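Local coordinates for protein cytochrome P450 268A2 Cyp268A2 (Mycobacterium marinum, PDB 6BLD) that belongs to the cytochrome P450 superfamily of haem-thiolate proteins and holds, beside its buried haem, a bound molecule of (3E,5E)-6,10-dimethylundeca-3,5,9-trien-2-one, at residues A184-S189 / P193-G198; A316-L321 / I326-K331; P401-G406 / H410-M415. All coordinates share one frame; numbering follows the deposited sequence.

Interaction 1: residues A184-S189 / P193-G198; sequences ADALVS and PRYLNG. With DXJ ((3E,5E)-6,10-dimethylundeca-3,5,9-trien-2-one), chain C.
The phenol of Tyr195 reaches across to the end of helix 177-186 and meets Ala186, Ser189 and Asp185 there. Ser189 lies over one face of the ring, with its CB 4.1 Å from Tyr195 CG. Ala186 approaches the far end of the ring obliquely: its CB is 3.6 Å from Tyr195 CE2 and a tight 3.1 Å from Tyr195 OH. The carboxylate of Asp185 stands steeply to the ring, the two planes 78° apart, and Asp185 OD2 comes 4.0 Å from Tyr195 CE1. What puts the ring there is a chi1 of -169°, which swings CG opposite the backbone N and extends the ring from the short helix 193-196 toward its neighbour. Topologically this is the F helix and the F-G loop of a P450, the part of the fold that borders the ligand pocket. On the side facing away from Tyr195, the backbone carbonyl Leu187 O lies 3.3 Å from C13 of the bound ketone, and the Leu187 side chain packs about O14; the ketone itself is hydrogen-bonded to Gln209 of helix 201-225. Back at the contact, Ser189 OG donates to Asp185 O at 2.6 Å, tying the turn from Ala186 to Ser189 back to the backbone of Asp185. Asp185 OD2 forms a salt bridge with Arg413, which is also hydrogen-bonded to Ser189 OG.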
# COMPACT_ATOMS: atom_id res chain seq x y z
N ALA A 184 8.79 -4.55 -7.94
CA ALA A 184 7.84 -4.31 -6.86
C ALA A 184 6.48 -3.90 -7.41
O ALA A 184 5.44 -4.34 -6.91
CB ALA A 184 8.38 -3.24 -5.91
N ASP A 185 6.47 -3.05 -8.44
CA ASP A 185 5.21 -2.64 -9.06
C ASP A 185 4.52 -3.80 -9.77
O ASP A 185 3.29 -3.83 -9.84
CB ASP A 185 5.47 -1.49 -10.04
CG ASP A 185 4.22 -1.03 -10.75
OD1 ASP A 185 3.38 -0.37 -10.10
OD2 ASP A 185 4.08 -1.31 -11.96
N ALA A 186 5.29 -4.76 -10.28
CA ALA A 186 4.70 -5.91 -10.96
C ALA A 186 3.89 -6.79 -10.01
O ALA A 186 2.87 -7.36 -10.42
CB ALA A 186 5.80 -6.75 -11.62
N LEU A 187 4.33 -6.91 -8.76
CA LEU A 187 3.72 -7.86 -7.83
C LEU A 187 2.32 -7.46 -7.38
O LEU A 187 1.65 -8.25 -6.72
CB LEU A 187 4.63 -8.05 -6.61
CG LEU A 187 5.98 -8.67 -6.94
CD1 LEU A 187 6.80 -8.92 -5.68
CD2 LEU A 187 5.80 -9.95 -7.73
N VAL A 188 1.87 -6.25 -7.72
CA VAL A 188 0.51 -5.82 -7.42
C VAL A 188 -0.29 -5.53 -8.69
O VAL A 188 -1.41 -5.03 -8.61
CB VAL A 188 0.51 -4.60 -6.48
CG1 VAL A 188 1.28 -4.91 -5.21
CG2 VAL A 188 1.09 -3.39 -7.19
N SER A 189 0.27 -5.85 -9.86
CA SER A 189 -0.37 -5.56 -11.14
C SER A 189 -0.76 -6.83 -11.89
O SER A 189 -0.77 -6.84 -13.12
CB SER A 189 0.55 -4.70 -12.00
OG SER A 189 1.15 -3.66 -11.24
N PRO A 193 -4.20 -6.00 -17.68
CA PRO A 193 -3.84 -6.47 -19.03
C PRO A 193 -2.82 -5.57 -19.72
O PRO A 193 -2.03 -6.06 -20.53
CB PRO A 193 -5.18 -6.47 -19.78
CG PRO A 193 -6.23 -6.48 -18.70
CD PRO A 193 -5.64 -5.71 -17.56
N ARG A 194 -2.82 -4.27 -19.41
CA ARG A 194 -1.81 -3.38 -19.97
C ARG A 194 -0.42 -3.68 -19.43
O ARG A 194 0.57 -3.31 -20.08
CB ARG A 194 -2.18 -1.92 -19.67
CG ARG A 194 -2.65 -1.15 -20.89
CD ARG A 194 -3.09 0.26 -20.51
NE ARG A 194 -4.12 0.77 -21.40
CZ ARG A 194 -5.41 0.45 -21.32
NH1 ARG A 194 -5.82 -0.40 -20.39
NH2 ARG A 194 -6.28 0.96 -22.18
N TYR A 195 -0.31 -4.33 -18.28
CA TYR A 195 0.99 -4.72 -17.75
C TYR A 195 1.39 -6.13 -18.18
O TYR A 195 2.55 -6.35 -18.56
CB TYR A 195 1.00 -4.63 -16.22
CG TYR A 195 2.40 -4.76 -15.66
CD1 TYR A 195 3.25 -3.67 -15.61
CD2 TYR A 195 2.88 -5.99 -15.21
CE1 TYR A 195 4.53 -3.78 -15.11
CE2 TYR A 195 4.16 -6.11 -14.71
CZ TYR A 195 4.98 -5.00 -14.66
OH TYR A 195 6.26 -5.11 -14.17
N LEU A 196 0.46 -7.08 -18.11
CA LEU A 196 0.78 -8.45 -18.51
C LEU A 196 1.08 -8.53 -20.00
O LEU A 196 2.00 -9.25 -20.42
CB LEU A 196 -0.37 -9.39 -18.14
CG LEU A 196 -0.70 -9.49 -16.65
CD1 LEU A 196 -1.81 -10.51 -16.42
CD2 LEU A 196 0.54 -9.87 -15.85
N ASN A 197 0.31 -7.80 -20.82
CA ASN A 197 0.48 -7.79 -22.27
C ASN A 197 0.41 -9.20 -22.85
O ASN A 197 1.25 -9.62 -23.65
CB ASN A 197 1.79 -7.09 -22.67
CG ASN A 197 1.75 -5.60 -22.40
OD1 ASN A 197 0.79 -4.91 -22.75
ND2 ASN A 197 2.80 -5.09 -21.76
N GLY A 198 -0.62 -9.94 -22.44
CA GLY A 198 -0.84 -11.29 -22.91
C GLY A 198 -0.18 -12.37 -22.09
O GLY A 198 -0.56 -13.54 -22.22
C10 DXJ C . 2.88 -9.24 -2.65
C13 DXJ C . 1.94 -11.38 -5.68
C01 DXJ C . 1.20 -2.65 2.56
C02 DXJ C . 1.60 -3.45 1.33
C03 DXJ C . 2.22 -4.61 1.47
C04 DXJ C . 1.27 -2.92 -0.07
C05 DXJ C . 2.63 -5.43 0.26
C06 DXJ C . 2.23 -6.90 0.39
C07 DXJ C . 2.91 -7.80 -0.64
C08 DXJ C . 2.21 -8.33 -1.62
C09 DXJ C . 4.40 -8.10 -0.52
C11 DXJ C . 2.13 -9.95 -3.47
C12 DXJ C . 2.77 -10.86 -4.51
O14 DXJ C . 3.91 -11.17 -4.41

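Interaction 2: residues A316-L321 / I326-K331; sequences AADFEL and IRAGEK
Ala316 and Ala317 touch Ala328 first: the methyl of Ala328 packs 3.7 Å from Ala317 CA, close to the carbonyl of Ala316. At Asp318 the contact turns polar. With chi1 at -68° its carboxylate sits beside its own backbone N and faces residues 326-331, where Asp318 OD1 accepts the amide N of Ala328 at 3.0 Å, almost in line with the CG-OD1 bond. Asp318 OD2 makes a weak salt bridge, 3.4 Å to Arg327 NH1, at the edge of a guanidinium inclined 66° to the carboxylate. Phe319 then forms an antiparallel hydrogen-bonded pair with Ile326: Phe319 N gives to Ile326 O at 2.9 Å, and Ile326 N returns a bond to Phe319 O at 2.7 Å. This pair belongs to the small two-stranded hairpin known in P450s as the beta2 sheet, and the Phe319 ring meets Phe80 edge-to-face. Leu321 finally lies alongside Ile326, its CB 3.9 Å from Ile326 CD1, and packs against helix 67-75. Beyond Ile326, Arg327 N is held by Glu330 OE1 at 2.9 Å, across a type II turn. Asp318 OD1 thus takes a backbone N-H at ordinary length, while the bond from Asp318 OD2 is long and weak, which suggests that the exposed ion pair adds less than the backbone bond.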
# COMPACT_ATOMS: atom_id res chain seq x y z
N ALA A 316 -10.31 -16.13 14.39
CA ALA A 316 -9.89 -17.23 15.24
C ALA A 316 -11.02 -17.77 16.10
O ALA A 316 -10.94 -18.89 16.59
CB ALA A 316 -8.73 -16.80 16.14
N ALA A 317 -12.08 -16.98 16.29
CA ALA A 317 -13.22 -17.38 17.09
C ALA A 317 -14.45 -16.63 16.59
O ALA A 317 -14.34 -15.69 15.80
CB ALA A 317 -12.99 -17.11 18.58
N ASP A 318 -15.62 -17.07 17.05
CA ASP A 318 -16.85 -16.40 16.69
C ASP A 318 -16.84 -14.97 17.22
O ASP A 318 -16.49 -14.73 18.38
CB ASP A 318 -18.05 -17.17 17.25
CG ASP A 318 -18.25 -18.51 16.57
OD1 ASP A 318 -17.48 -18.83 15.64
OD2 ASP A 318 -19.18 -19.24 16.97
N PHE A 319 -17.23 -14.02 16.37
CA PHE A 319 -17.19 -12.61 16.72
C PHE A 319 -18.38 -11.89 16.10
O PHE A 319 -18.66 -12.06 14.91
CB PHE A 319 -15.88 -11.96 16.26
CG PHE A 319 -15.62 -10.61 16.87
CD1 PHE A 319 -16.09 -9.46 16.25
CD2 PHE A 319 -14.92 -10.50 18.05
CE1 PHE A 319 -15.85 -8.22 16.81
CE2 PHE A 319 -14.68 -9.26 18.62
CZ PHE A 319 -15.15 -8.12 17.99
N GLU A 320 -19.05 -11.08 16.91
CA GLU A 320 -20.20 -10.31 16.46
C GLU A 320 -19.73 -8.95 15.97
O GLU A 320 -19.14 -8.17 16.73
CB GLU A 320 -21.21 -10.15 17.60
CG GLU A 320 -22.43 -9.34 17.25
CD GLU A 320 -23.50 -9.44 18.32
OE1 GLU A 320 -23.38 -8.74 19.35
OE2 GLU A 320 -24.45 -10.22 18.14
N LEU A 321 -19.98 -8.65 14.69
CA LEU A 321 -19.57 -7.40 14.08
C LEU A 321 -20.64 -6.92 13.12
O LEU A 321 -21.06 -7.67 12.23
CB LEU A 321 -18.23 -7.55 13.35
CG LEU A 321 -17.60 -6.25 12.84
CD1 LEU A 321 -16.99 -5.47 14.00
CD2 LEU A 321 -16.55 -6.55 11.78
N ILE A 326 -19.64 -13.41 12.75
CA ILE A 326 -18.55 -14.00 11.99
C ILE A 326 -18.10 -15.28 12.68
O ILE A 326 -17.88 -15.31 13.89
CB ILE A 326 -17.39 -13.00 11.86
CG1 ILE A 326 -17.85 -11.73 11.14
CG2 ILE A 326 -16.22 -13.63 11.13
CD1 ILE A 326 -16.88 -10.57 11.26
N ARG A 327 -17.99 -16.35 11.90
CA ARG A 327 -17.63 -17.65 12.46
C ARG A 327 -16.11 -17.85 12.43
O ARG A 327 -15.39 -17.24 11.63
CB ARG A 327 -18.31 -18.78 11.68
CG ARG A 327 -19.82 -18.66 11.64
CD ARG A 327 -20.43 -18.89 13.01
NE ARG A 327 -21.85 -19.23 12.92
CZ ARG A 327 -22.57 -19.66 13.95
NH1 ARG A 327 -22.02 -19.80 15.15
NH2 ARG A 327 -23.85 -19.96 13.78
N ALA A 328 -15.64 -18.71 13.33
CA ALA A 328 -14.22 -19.02 13.39
C ALA A 328 -13.75 -19.65 12.09
O ALA A 328 -14.40 -20.55 11.55
CB ALA A 328 -13.94 -19.97 14.56
N GLY A 329 -12.63 -19.15 11.57
CA GLY A 329 -12.08 -19.63 10.32
C GLY A 329 -12.56 -18.91 9.08
O GLY A 329 -12.06 -19.21 7.99
N GLU A 330 -13.49 -17.97 9.21
CA GLU A 330 -14.02 -17.26 8.06
C GLU A 330 -13.15 -16.05 7.74
O GLU A 330 -12.55 -15.43 8.62
CB GLU A 330 -15.46 -16.82 8.32
CG GLU A 330 -16.44 -17.99 8.44
CD GLU A 330 -17.89 -17.55 8.43
OE1 GLU A 330 -18.22 -16.51 9.03
OE2 GLU A 330 -18.72 -18.27 7.82
N LYS A 331 -13.08 -15.72 6.45
CA LYS A 331 -12.28 -14.59 6.00
C LYS A 331 -13.04 -13.28 6.19
O LYS A 331 -14.25 -13.21 5.98
CB LYS A 331 -11.91 -14.76 4.52
CG LYS A 331 -10.92 -15.89 4.27
CD LYS A 331 -10.55 -15.97 2.79
CE LYS A 331 -9.63 -17.16 2.52
NZ LYS A 331 -9.17 -17.19 1.11

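Interaction 3: residues P401-G406 / H410-M415; sequences PVYVPG and HAIRSM
In the C-terminal beta hairpin, Val402 to Val404 pair antiparallel with Ala411 to Ser414, and Val404 N donates to Ala411 O at 2.8 Å, arriving from above the carbonyl plane. Farther along, Val402 N gives to Ser414 O at 2.8 Å, while Val402 O faces Arg413 N rather than Ser414 N. The chain turns a corner at Arg413, and Ser414 N is buried with no partner. At the other end, Ala411 N donates to a water oxygen 3.1 Å away that lies near Val404 O. This is the beta4 hairpin of the P450 fold, and Phe408 in its turn lines the ketone's site. On one face of the pairing Tyr403 and Ile412 run side by side, Tyr403 CE1 3.6 Å from Ile412 CG1. The Tyr403 ring is nearly parallel to that of His410 (4°) but barely overlaps it; the His410 ring stacks instead on His271, and its ND1 is bonded to Ala305 O. Pro401 CG lies 3.9 Å from Met415 SD. The opposite face carries Val404, whose CB is 3.7 Å from Ala411 CB. Arg413, bent at chi2 (58°) and chi3, folds its guanidinium back so that Val404 CG2 lies over its flat face, 3.6 Å from Arg413 NH2; that NH2 also forms a salt bridge with Asp192, with Asp185 on NH1.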
# COMPACT_ATOMS: atom_id res chain seq x y z
N PRO A 401 -5.27 10.27 -16.15
CA PRO A 401 -4.62 9.10 -15.56
C PRO A 401 -5.15 7.81 -16.15
O PRO A 401 -6.31 7.71 -16.56
CB PRO A 401 -4.98 9.21 -14.07
CG PRO A 401 -5.75 10.51 -13.91
CD PRO A 401 -6.29 10.84 -15.26
N VAL A 402 -4.27 6.81 -16.18
CA VAL A 402 -4.62 5.46 -16.60
C VAL A 402 -4.60 4.59 -15.35
O VAL A 402 -3.52 4.25 -14.84
CB VAL A 402 -3.67 4.92 -17.68
CG1 VAL A 402 -4.04 3.49 -18.05
CG2 VAL A 402 -3.70 5.82 -18.91
N TYR A 403 -5.77 4.24 -14.85
CA TYR A 403 -5.87 3.49 -13.60
C TYR A 403 -5.66 2.00 -13.85
O TYR A 403 -6.07 1.46 -14.88
CB TYR A 403 -7.23 3.73 -12.94
CG TYR A 403 -7.40 5.14 -12.42
CD1 TYR A 403 -6.86 5.51 -11.20
CD2 TYR A 403 -8.08 6.10 -13.15
CE1 TYR A 403 -7.01 6.80 -10.71
CE2 TYR A 403 -8.23 7.39 -12.68
CZ TYR A 403 -7.69 7.73 -11.46
OH TYR A 403 -7.84 9.02 -10.98
N VAL A 404 -5.02 1.34 -12.89
CA VAL A 404 -4.67 -0.07 -13.01
C VAL A 404 -5.84 -0.89 -12.46
O VAL A 404 -6.23 -0.69 -11.30
CB VAL A 404 -3.38 -0.39 -12.25
CG1 VAL A 404 -3.14 -1.90 -12.21
CG2 VAL A 404 -2.20 0.33 -12.87
N PRO A 405 -6.42 -1.80 -13.25
CA PRO A 405 -7.47 -2.67 -12.71
C PRO A 405 -6.91 -3.66 -11.70
O PRO A 405 -5.79 -4.17 -11.85
CB PRO A 405 -8.02 -3.38 -13.95
CG PRO A 405 -6.90 -3.34 -14.93
CD PRO A 405 -6.17 -2.05 -14.68
N GLY A 406 -7.68 -3.92 -10.66
CA GLY A 406 -7.25 -4.81 -9.61
C GLY A 406 -8.03 -4.57 -8.33
O GLY A 406 -8.76 -3.59 -8.19
N HIS A 410 -4.85 0.71 -5.40
CA HIS A 410 -5.43 1.77 -6.22
C HIS A 410 -4.29 2.47 -6.94
O HIS A 410 -3.65 3.38 -6.40
CB HIS A 410 -6.23 2.73 -5.34
CG HIS A 410 -7.01 3.76 -6.11
ND1 HIS A 410 -7.26 5.02 -5.62
CD2 HIS A 410 -7.61 3.70 -7.32
CE1 HIS A 410 -7.97 5.70 -6.50
NE2 HIS A 410 -8.20 4.92 -7.54
N ALA A 411 -4.02 2.05 -8.17
CA ALA A 411 -2.80 2.43 -8.86
C ALA A 411 -3.09 3.19 -10.15
O ALA A 411 -4.13 2.99 -10.79
CB ALA A 411 -1.94 1.20 -9.18
N ILE A 412 -2.16 4.07 -10.51
CA ILE A 412 -2.19 4.78 -11.78
C ILE A 412 -1.03 4.28 -12.62
O ILE A 412 0.14 4.44 -12.24
CB ILE A 412 -2.11 6.30 -11.58
CG1 ILE A 412 -3.40 6.83 -10.94
CG2 ILE A 412 -1.86 7.00 -12.91
CD1 ILE A 412 -3.34 8.30 -10.57
N ARG A 413 -1.34 3.65 -13.75
CA ARG A 413 -0.29 3.11 -14.61
C ARG A 413 0.56 4.22 -15.21
O ARG A 413 1.79 4.19 -15.13
CB ARG A 413 -0.91 2.25 -15.72
CG ARG A 413 0.09 1.71 -16.73
CD ARG A 413 1.17 0.88 -16.06
NE ARG A 413 0.61 -0.22 -15.28
CZ ARG A 413 1.21 -0.78 -14.24
NH1 ARG A 413 2.40 -0.34 -13.85
NH2 ARG A 413 0.63 -1.78 -13.59
N SER A 414 -0.09 5.21 -15.82
CA SER A 414 0.62 6.34 -16.40
C SER A 414 -0.29 7.56 -16.35
O SER A 414 -1.51 7.45 -16.25
CB SER A 414 1.05 6.06 -17.84
OG SER A 414 -0.07 5.79 -18.67
N MET A 415 0.33 8.74 -16.41
CA MET A 415 -0.39 9.99 -16.31
C MET A 415 0.49 11.14 -16.77
O MET A 415 1.49 11.46 -16.11
CB MET A 415 -0.87 10.23 -14.87
CG MET A 415 -1.60 11.54 -14.65
SD MET A 415 -2.16 11.73 -12.95
CE MET A 415 -0.60 11.95 -12.10
O HOH W 1 -6.59 1.01 -9.51

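Along the chain the three contacts come in series: interaction 1 at the end of helix 177-186 and the loop before helix 201-225, then interaction 2, then interaction 3 near the C-terminus. Interactions 1 and 3 are neighbours, their centres about 11 Å apart, touching through Arg413, with Tyr195 packed on its guanidinium, and through Pro193 against Pro405. Interaction 1 contains the pocket residue Leu187, and the turn that joins the two segments of interaction 3 contributes Phe408, so the F-G loop and the C-terminal hairpin pack against each other beside the pocket. Interaction 2 stands apart, its centre about 34 Å from each of the others, in a peripheral hairpin between strands 310-315 and 331-335 of the five-stranded sheet.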